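Local coordinates for protein translation initiation factor eIF-2B (Pyrococcus horikoshii, PDB 1VB5) that is the regulatory subunit of archaeal initiation factor 2B, the factor taken to exchange GDP bound to initiation factor 2 for GTP, at residues D186-T189 / Y193-N196; Y221-T226 / R260-E265; E93-E98 / A217-K222. One frame throughout, in Å; residues are numbered along the deposited sequence.

Interaction 1 of 3, residues D186-T189 / Y193-N196; sequences DMIT and YVVN
Val195 O receives N-H groups from two successive residues of segment 186-189, Asp186 and Met187, which forms a classic beta bulge at the end of the hairpin. Asp186 N gives the firmer bond to Val195 O, at 2.8 Å, whereas the one from Met187 N is weak. In return Val195 N points almost straight at Met187 O (2.8 Å, 173° at the hydrogen). The buried middle is close-packed on both faces of the sheet: Met187 CB lies 3.9 Å from Val195 CB on one, and on the other Ile188 CD1 runs beside Val194 CG2 at 3.8 Å. Near the turn, Thr189 N bonds Tyr193 O, and Thr189 OG1, set between its backbone N and carbonyl carbon (chi1 63°), accepts a hydrogen bond from Tyr193 N at 2.9 Å; it is also bonded to Asp191. Beyond this point the contact loosens, for the partly exposed Tyr193 ring leads away from the hairpin and meets Trp256 roughly at right angles. The other end is buried but bridged by water, 2.6 Å from Asp186 OD2, while Asn196 ND2 turns to Thr200. Asp186 OD2 and Asn196 OD1, two acceptors that would probably repel each other, are thus reconciled by a water that donates to both.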
loop_
_atom_site.group_PDB
_atom_site.type_symbol
_atom_site.label_atom_id
_atom_site.label_comp_id
_atom_site.label_asym_id
_atom_site.label_seq_id
_atom_site.Cartn_x
_atom_site.Cartn_y
_atom_site.Cartn_z
ATOM N N ASP B 186 15.562 4.991 7.519
ATOM C CA ASP B 186 16.361 6.044 6.917
ATOM C C ASP B 186 16.754 7.010 8.031
ATOM O O ASP B 186 17.723 7.749 7.913
ATOM C CB ASP B 186 15.549 6.770 5.840
ATOM C CG ASP B 186 15.230 5.874 4.661
ATOM O OD1 ASP B 186 16.130 5.638 3.823
ATOM O OD2 ASP B 186 14.084 5.387 4.578
ATOM N N MET B 187 15.996 6.984 9.121
ATOM C CA MET B 187 16.270 7.856 10.257
ATOM C C MET B 187 15.474 7.476 11.499
ATOM O O MET B 187 14.314 7.060 11.407
ATOM C CB MET B 187 15.943 9.313 9.905
ATOM C CG MET B 187 16.142 10.274 11.070
ATOM S SD MET B 187 15.546 11.954 10.806
ATOM C CE MET B 187 16.385 12.406 9.277
ATOM N N ILE B 188 16.115 7.600 12.656
ATOM C CA ILE B 188 15.456 7.356 13.929
ATOM C C ILE B 188 15.502 8.760 14.526
ATOM O O ILE B 188 16.582 9.268 14.843
ATOM C CB ILE B 188 16.245 6.395 14.853
ATOM C CG1 ILE B 188 16.424 5.021 14.188
ATOM C CG2 ILE B 188 15.520 6.262 16.185
ATOM C CD1 ILE B 188 15.126 4.299 13.836
ATOM N N THR B 189 14.343 9.403 14.646
ATOM C CA THR B 189 14.292 10.759 15.175
ATOM C C THR B 189 14.744 10.817 16.626
ATOM O O THR B 189 14.922 9.789 17.280
ATOM C CB THR B 189 12.871 11.361 15.070
ATOM O OG1 THR B 189 11.959 10.604 15.875
ATOM C CG2 THR B 189 12.392 11.337 13.628
ATOM N N TYR B 193 10.907 8.103 16.843
ATOM C CA TYR B 193 10.046 7.732 15.730
ATOM C C TYR B 193 10.929 7.235 14.597
ATOM O O TYR B 193 12.110 7.599 14.505
ATOM C CB TYR B 193 9.206 8.931 15.281
ATOM C CG TYR B 193 8.082 9.273 16.241
ATOM C CD1 TYR B 193 8.336 9.473 17.597
ATOM C CD2 TYR B 193 6.764 9.393 15.794
ATOM C CE1 TYR B 193 7.304 9.782 18.492
ATOM C CE2 TYR B 193 5.720 9.701 16.683
ATOM C CZ TYR B 193 6.001 9.891 18.028
ATOM O OH TYR B 193 4.989 10.176 18.919
ATOM N N VAL B 194 10.361 6.396 13.739
ATOM C CA VAL B 194 11.109 5.817 12.632
ATOM C C VAL B 194 10.685 6.355 11.277
ATOM O O VAL B 194 9.515 6.274 10.901
ATOM C CB VAL B 194 10.956 4.280 12.611
ATOM C CG1 VAL B 194 11.791 3.682 11.476
ATOM C CG2 VAL B 194 11.369 3.701 13.950
ATOM N N VAL B 195 11.644 6.916 10.551
ATOM C CA VAL B 195 11.389 7.444 9.218
ATOM C C VAL B 195 11.838 6.355 8.248
ATOM O O VAL B 195 12.976 5.875 8.317
ATOM C CB VAL B 195 12.200 8.715 8.945
ATOM C CG1 VAL B 195 11.901 9.225 7.541
ATOM C CG2 VAL B 195 11.861 9.783 9.980
ATOM N N ASN B 196 10.943 5.951 7.357
ATOM C CA ASN B 196 11.270 4.902 6.410
ATOM C C ASN B 196 10.367 5.015 5.194
ATOM O O ASN B 196 9.471 5.853 5.159
ATOM C CB ASN B 196 11.106 3.527 7.083
ATOM C CG ASN B 196 11.806 2.417 6.318
ATOM O OD1 ASN B 196 12.985 2.530 5.978
ATOM N ND2 ASN B 196 11.086 1.334 6.051
HETATM O O HOH W 1 13.379 3.193 3.290
#

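Interaction 2 of 3, residues Y221-T226 / R260-E265; sequences YKFHPT and RGIITE
Thr264 OG1 is gripped from its own side of the contact, by Leu266 N and Gly267 O in the turn that follows, and this leaves the methyl of Thr264 to face Phe223. With chi1 at 73° the hydroxyl sits between the backbone N and the carbonyl carbon, and CG2 falls anti to the carbonyl carbon, directed at the far end of the ring. Phe223 CZ is 3.7 Å from Thr264 CG2, the side chain of Thr264 standing roughly perpendicular to that of Phe223. The second methyl comes from Ile262: its CG2 lies 3.8 Å from Phe223 CZ, and here the two side chains run antiparallel alongside each other. Both methyls reach the ring obliquely, and they lie 4.1 Å apart, Ile262 CG2 to Thr264 CG2, so that CZ sits against a small apolar patch. Ile262 and Thr264, two residues apart, present the same face of strand 261-264, part of a mixed sheet whose strand order is consistent with a Rossmann-like fold. Ile263 between them points the opposite way, onto Leu99 and Leu106 of helix 78-106. Val269 of the neighbouring antiparallel strand touches Phe223, Ile262 and Thr264 alike. No hydrogen bond links the two segments; on the loop side the backbone is fixed by Asn67 ND2, which bonds both Tyr221 O and Phe223 O.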
loop_
_atom_site.group_PDB
_atom_site.type_symbol
_atom_site.label_atom_id
_atom_site.label_comp_id
_atom_site.label_asym_id
_atom_site.label_seq_id
_atom_site.Cartn_x
_atom_site.Cartn_y
_atom_site.Cartn_z
ATOM N N TYR B 221 24.518 5.185 13.244
ATOM C CA TYR B 221 24.730 6.380 12.436
ATOM C C TYR B 221 23.448 6.797 11.710
ATOM O O TYR B 221 23.447 7.752 10.935
ATOM C CB TYR B 221 25.900 6.182 11.451
ATOM C CG TYR B 221 25.687 5.140 10.375
ATOM C CD1 TYR B 221 24.895 5.413 9.258
ATOM C CD2 TYR B 221 26.263 3.876 10.481
ATOM C CE1 TYR B 221 24.679 4.451 8.276
ATOM C CE2 TYR B 221 26.051 2.904 9.506
ATOM C CZ TYR B 221 25.257 3.199 8.409
ATOM O OH TYR B 221 25.025 2.234 7.451
ATOM N N LYS B 222 22.355 6.085 11.977
ATOM C CA LYS B 222 21.069 6.421 11.367
ATOM C C LYS B 222 20.176 7.131 12.381
ATOM O O LYS B 222 19.050 7.524 12.072
ATOM C CB LYS B 222 20.380 5.164 10.825
ATOM C CG LYS B 222 21.072 4.608 9.592
ATOM C CD LYS B 222 20.429 3.328 9.090
ATOM C CE LYS B 222 20.957 2.969 7.707
ATOM N NZ LYS B 222 20.317 1.736 7.177
ATOM N N PHE B 223 20.688 7.286 13.600
ATOM C CA PHE B 223 19.960 7.981 14.658
ATOM C C PHE B 223 20.287 9.468 14.532
ATOM O O PHE B 223 21.461 9.846 14.540
ATOM C CB PHE B 223 20.405 7.489 16.045
ATOM C CG PHE B 223 19.851 6.142 16.434
ATOM C CD1 PHE B 223 20.072 5.023 15.642
ATOM C CD2 PHE B 223 19.130 5.993 17.617
ATOM C CE1 PHE B 223 19.588 3.765 16.022
ATOM C CE2 PHE B 223 18.642 4.744 18.007
ATOM C CZ PHE B 223 18.874 3.625 17.204
ATOM N N HIS B 224 19.267 10.312 14.390
ATOM C CA HIS B 224 19.509 11.747 14.284
ATOM C C HIS B 224 19.489 12.278 15.716
ATOM O O HIS B 224 18.562 12.000 16.485
ATOM C CB HIS B 224 18.428 12.419 13.443
ATOM C CG HIS B 224 18.786 13.803 13.001
ATOM N ND1 HIS B 224 19.053 14.120 11.686
ATOM C CD2 HIS B 224 18.928 14.951 13.701
ATOM C CE1 HIS B 224 19.343 15.406 11.595
ATOM N NE2 HIS B 224 19.274 15.933 12.804
ATOM N N PRO B 225 20.515 13.053 16.096
ATOM C CA PRO B 225 20.617 13.604 17.449
ATOM C C PRO B 225 19.734 14.774 17.863
ATOM O O PRO B 225 19.552 15.005 19.056
ATOM C CB PRO B 225 22.097 13.953 17.554
ATOM C CG PRO B 225 22.402 14.429 16.168
ATOM C CD PRO B 225 21.710 13.391 15.300
ATOM N N THR B 226 19.176 15.506 16.907
ATOM C CA THR B 226 18.370 16.667 17.268
ATOM C C THR B 226 16.994 16.797 16.625
ATOM O O THR B 226 16.126 17.482 17.159
ATOM C CB THR B 226 19.140 17.955 16.943
ATOM O OG1 THR B 226 19.359 18.025 15.528
ATOM C CG2 THR B 226 20.488 17.961 17.649
ATOM N N ARG B 260 8.640 -2.868 18.441
ATOM C CA ARG B 260 9.096 -3.721 19.538
ATOM C C ARG B 260 10.483 -3.251 19.973
ATOM O O ARG B 260 10.756 -3.070 21.157
ATOM C CB ARG B 260 9.230 -5.186 19.096
ATOM C CG ARG B 260 7.971 -6.041 19.090
ATOM C CD ARG B 260 7.388 -6.220 20.473
ATOM N NE ARG B 260 6.606 -5.056 20.858
ATOM C CZ ARG B 260 6.208 -4.804 22.096
ATOM N NH1 ARG B 260 6.518 -5.644 23.076
ATOM N NH2 ARG B 260 5.508 -3.705 22.352
ATOM N N GLY B 261 11.367 -3.088 18.996
ATOM C CA GLY B 261 12.721 -2.652 19.284
ATOM C C GLY B 261 13.458 -2.238 18.031
ATOM O O GLY B 261 13.014 -2.519 16.918
ATOM N N ILE B 262 14.574 -1.542 18.217
ATOM C CA ILE B 262 15.415 -1.096 17.115
ATOM C C ILE B 262 16.724 -1.877 17.226
ATOM O O ILE B 262 17.434 -1.790 18.239
ATOM C CB ILE B 262 15.695 0.411 17.209
ATOM C CG1 ILE B 262 14.362 1.172 17.223
ATOM C CG2 ILE B 262 16.565 0.852 16.023
ATOM C CD1 ILE B 262 14.464 2.648 17.487
ATOM N N ILE B 263 17.020 -2.661 16.196
ATOM C CA ILE B 263 18.221 -3.488 16.168
ATOM C C ILE B 263 19.416 -2.652 15.751
ATOM O O ILE B 263 19.485 -2.184 14.618
ATOM C CB ILE B 263 18.053 -4.662 15.180
ATOM C CG1 ILE B 263 16.732 -5.386 15.460
ATOM C CG2 ILE B 263 19.215 -5.644 15.329
ATOM C CD1 ILE B 263 16.361 -6.432 14.436
ATOM N N THR B 264 20.347 -2.438 16.674
ATOM C CA THR B 264 21.541 -1.650 16.362
ATOM C C THR B 264 22.772 -2.537 16.499
ATOM O O THR B 264 22.679 -3.665 16.988
ATOM C CB THR B 264 21.715 -0.459 17.324
ATOM O OG1 THR B 264 22.130 -0.950 18.607
ATOM C CG2 THR B 264 20.408 0.315 17.471
ATOM N N GLU B 265 23.925 -2.018 16.084
ATOM C CA GLU B 265 25.162 -2.781 16.171
ATOM C C GLU B 265 25.593 -2.911 17.632
ATOM O O GLU B 265 26.485 -3.691 17.948
ATOM C CB GLU B 265 26.279 -2.112 15.347
ATOM C CG GLU B 265 26.794 -0.793 15.913
ATOM C CD GLU B 265 25.956 0.407 15.506
ATOM O OE1 GLU B 265 24.753 0.239 15.199
ATOM O OE2 GLU B 265 26.504 1.531 15.511
#

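Interaction 3 of 3, residues E93-E98 / A217-K222; sequences EEAKRE and AAETYK
Glu219 meets Ala95 and Lys96 of helix 78-106 where the chain leaves strand 214-217. Ala217 ends that strand, its methyl lying against Leu99 of the same helix and against helix 120-131, and Ala218 still pairs through its backbone with Ile263. Glu219 then turns toward the helix. Its CG rests on Ala95 CB at 3.8 Å, and a bend at chi2 (89°) carries the carboxylate along the helix surface, where OE2 comes within 3.7 Å of Lys96 CB. The two charges do not close on each other: Lys96 NZ stays 5.5 Å from Glu219 OE2 and is bonded to Ser22, while OE2 takes a hydrogen bond with Thr121. Thr220 starts the 3-10 turn, its N held by Glu265. Tyr221 brings its ring edge to the helix, CE2 lying 4.3 Å from Ala95 CB near the ring plane. Lys222 completes the turn through its N, bonded to Glu219 O at 2.8 Å, and its extended side chain forms a weak salt bridge, NZ to Glu219 OE1, at 3.3 Å. Were Glu219 replaced by an alanine, Thr121 and Lys222 would probably lose their carboxylate partner and a gap would probably open over Ala95. The loop thus follows the carboxyl end of strand 214-217 and docks on helix 78-106, which packs beside a sheet whose parallel strands run in the order 3-2-1-4-5-6, consistent with a Rossmann-like fold.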
loop_
_atom_site.group_PDB
_atom_site.type_symbol
_atom_site.label_atom_id
_atom_site.label_comp_id
_atom_site.label_asym_id
_atom_site.label_seq_id
_atom_site.Cartn_x
_atom_site.Cartn_y
_atom_site.Cartn_z
ATOM N N GLU B 93 30.609 -0.435 7.682
ATOM C CA GLU B 93 30.766 -1.855 7.390
ATOM C C GLU B 93 30.758 -2.695 8.667
ATOM O O GLU B 93 30.097 -3.731 8.736
ATOM C CB GLU B 93 32.069 -2.090 6.614
ATOM C CG GLU B 93 32.204 -3.485 6.005
ATOM C CD GLU B 93 32.724 -4.533 6.987
ATOM O OE1 GLU B 93 32.624 -5.744 6.674
ATOM O OE2 GLU B 93 33.243 -4.151 8.062
ATOM N N GLU B 94 31.488 -2.240 9.678
ATOM C CA GLU B 94 31.558 -2.957 10.943
ATOM C C GLU B 94 30.191 -2.949 11.617
ATOM O O GLU B 94 29.749 -3.959 12.174
ATOM C CB GLU B 94 32.594 -2.304 11.859
ATOM C CG GLU B 94 32.815 -3.033 13.170
ATOM C CD GLU B 94 33.871 -2.365 14.039
ATOM O OE1 GLU B 94 35.008 -2.164 13.553
ATOM O OE2 GLU B 94 33.564 -2.041 15.207
ATOM N N ALA B 95 29.524 -1.803 11.561
ATOM C CA ALA B 95 28.206 -1.657 12.168
ATOM C C ALA B 95 27.211 -2.622 11.527
ATOM O O ALA B 95 26.512 -3.352 12.229
ATOM C CB ALA B 95 27.714 -0.216 12.020
ATOM N N LYS B 96 27.160 -2.630 10.196
ATOM C CA LYS B 96 26.247 -3.510 9.481
ATOM C C LYS B 96 26.483 -4.980 9.826
ATOM O O LYS B 96 25.531 -5.722 10.065
ATOM C CB LYS B 96 26.371 -3.307 7.966
ATOM C CG LYS B 96 25.349 -4.112 7.145
ATOM C CD LYS B 96 25.507 -3.884 5.639
ATOM C CE LYS B 96 25.206 -2.437 5.260
ATOM N NZ LYS B 96 25.435 -2.158 3.807
ATOM N N ARG B 97 27.745 -5.399 9.856
ATOM C CA ARG B 97 28.077 -6.785 10.180
ATOM C C ARG B 97 27.627 -7.179 11.586
ATOM O O ARG B 97 27.030 -8.242 11.788
ATOM C CB ARG B 97 29.586 -7.012 10.045
ATOM C CG ARG B 97 30.051 -7.273 8.618
ATOM C CD ARG B 97 29.571 -8.646 8.153
ATOM N NE ARG B 97 29.954 -8.961 6.776
ATOM C CZ ARG B 97 29.782 -10.155 6.209
ATOM N NH1 ARG B 97 29.237 -11.152 6.900
ATOM N NH2 ARG B 97 30.152 -10.355 4.950
ATOM N N GLU B 98 27.910 -6.321 12.559
ATOM C CA GLU B 98 27.535 -6.605 13.939
ATOM C C GLU B 98 26.017 -6.577 14.129
ATOM O O GLU B 98 25.458 -7.398 14.856
ATOM C CB GLU B 98 28.203 -5.599 14.884
ATOM C CG GLU B 98 28.028 -5.926 16.359
ATOM C CD GLU B 98 28.311 -7.388 16.669
ATOM O OE1 GLU B 98 29.274 -7.942 16.091
ATOM O OE2 GLU B 98 27.578 -7.981 17.494
ATOM N N ALA B 217 15.524 -2.227 11.945
ATOM C CA ALA B 217 16.973 -2.403 11.922
ATOM C C ALA B 217 17.613 -1.080 11.536
ATOM O O ALA B 217 17.415 -0.590 10.422
ATOM C CB ALA B 217 17.355 -3.482 10.912
ATOM N N ALA B 218 18.374 -0.496 12.455
ATOM C CA ALA B 218 19.021 0.777 12.173
ATOM C C ALA B 218 20.356 0.929 12.886
ATOM O O ALA B 218 20.420 0.893 14.112
ATOM C CB ALA B 218 18.100 1.923 12.567
ATOM N N GLU B 219 21.428 1.093 12.116
ATOM C CA GLU B 219 22.737 1.281 12.721
ATOM C C GLU B 219 22.701 2.628 13.433
ATOM O O GLU B 219 21.908 3.507 13.086
ATOM C CB GLU B 219 23.851 1.285 11.663
ATOM C CG GLU B 219 24.072 -0.057 10.986
ATOM C CD GLU B 219 23.204 -0.252 9.751
ATOM O OE1 GLU B 219 22.177 0.444 9.621
ATOM O OE2 GLU B 219 23.549 -1.113 8.911
ATOM N N THR B 220 23.565 2.776 14.430
ATOM C CA THR B 220 23.653 4.000 15.210
ATOM C C THR B 220 23.848 5.279 14.387
ATOM O O THR B 220 23.387 6.349 14.785
ATOM C CB THR B 220 24.785 3.857 16.256
ATOM O OG1 THR B 220 24.286 3.119 17.379
ATOM C CG2 THR B 220 25.294 5.205 16.708
ATOM N N TYR B 221 24.518 5.185 13.244
ATOM C CA TYR B 221 24.730 6.380 12.436
ATOM C C TYR B 221 23.448 6.797 11.710
ATOM O O TYR B 221 23.447 7.752 10.935
ATOM C CB TYR B 221 25.900 6.182 11.451
ATOM C CG TYR B 221 25.687 5.140 10.375
ATOM C CD1 TYR B 221 24.895 5.413 9.258
ATOM C CD2 TYR B 221 26.263 3.876 10.481
ATOM C CE1 TYR B 221 24.679 4.451 8.276
ATOM C CE2 TYR B 221 26.051 2.904 9.506
ATOM C CZ TYR B 221 25.257 3.199 8.409
ATOM O OH TYR B 221 25.025 2.234 7.451
ATOM N N LYS B 222 22.355 6.085 11.977
ATOM C CA LYS B 222 21.069 6.421 11.367
ATOM C C LYS B 222 20.176 7.131 12.381
ATOM O O LYS B 222 19.050 7.524 12.072
ATOM C CB LYS B 222 20.380 5.164 10.825
ATOM C CG LYS B 222 21.072 4.608 9.592
ATOM C CD LYS B 222 20.429 3.328 9.090
ATOM C CE LYS B 222 20.957 2.969 7.707
ATOM N NZ LYS B 222 20.317 1.736 7.177
#

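In the fold
From the N terminus, the chain first supplies residues 93-98 on the long helix and meets their partner, 217-222, only after much of the parallel sheet has been laid down. Interaction 1 closes a short hairpin loop nested wholly inside that large one. Interaction 2 opens where interaction 3 ends, sharing Tyr221 and Lys222, and closes when strand 261-264 joins the sheet; it therefore follows interaction 1 in series. The three meet around one loop: Ile188 N and O probably bond Lys222 O and His224 N, while interactions 2 and 3 are tied through the backbone of 218-220. Residues 217-226 thus join hairpin, central sheet and helix 78-106.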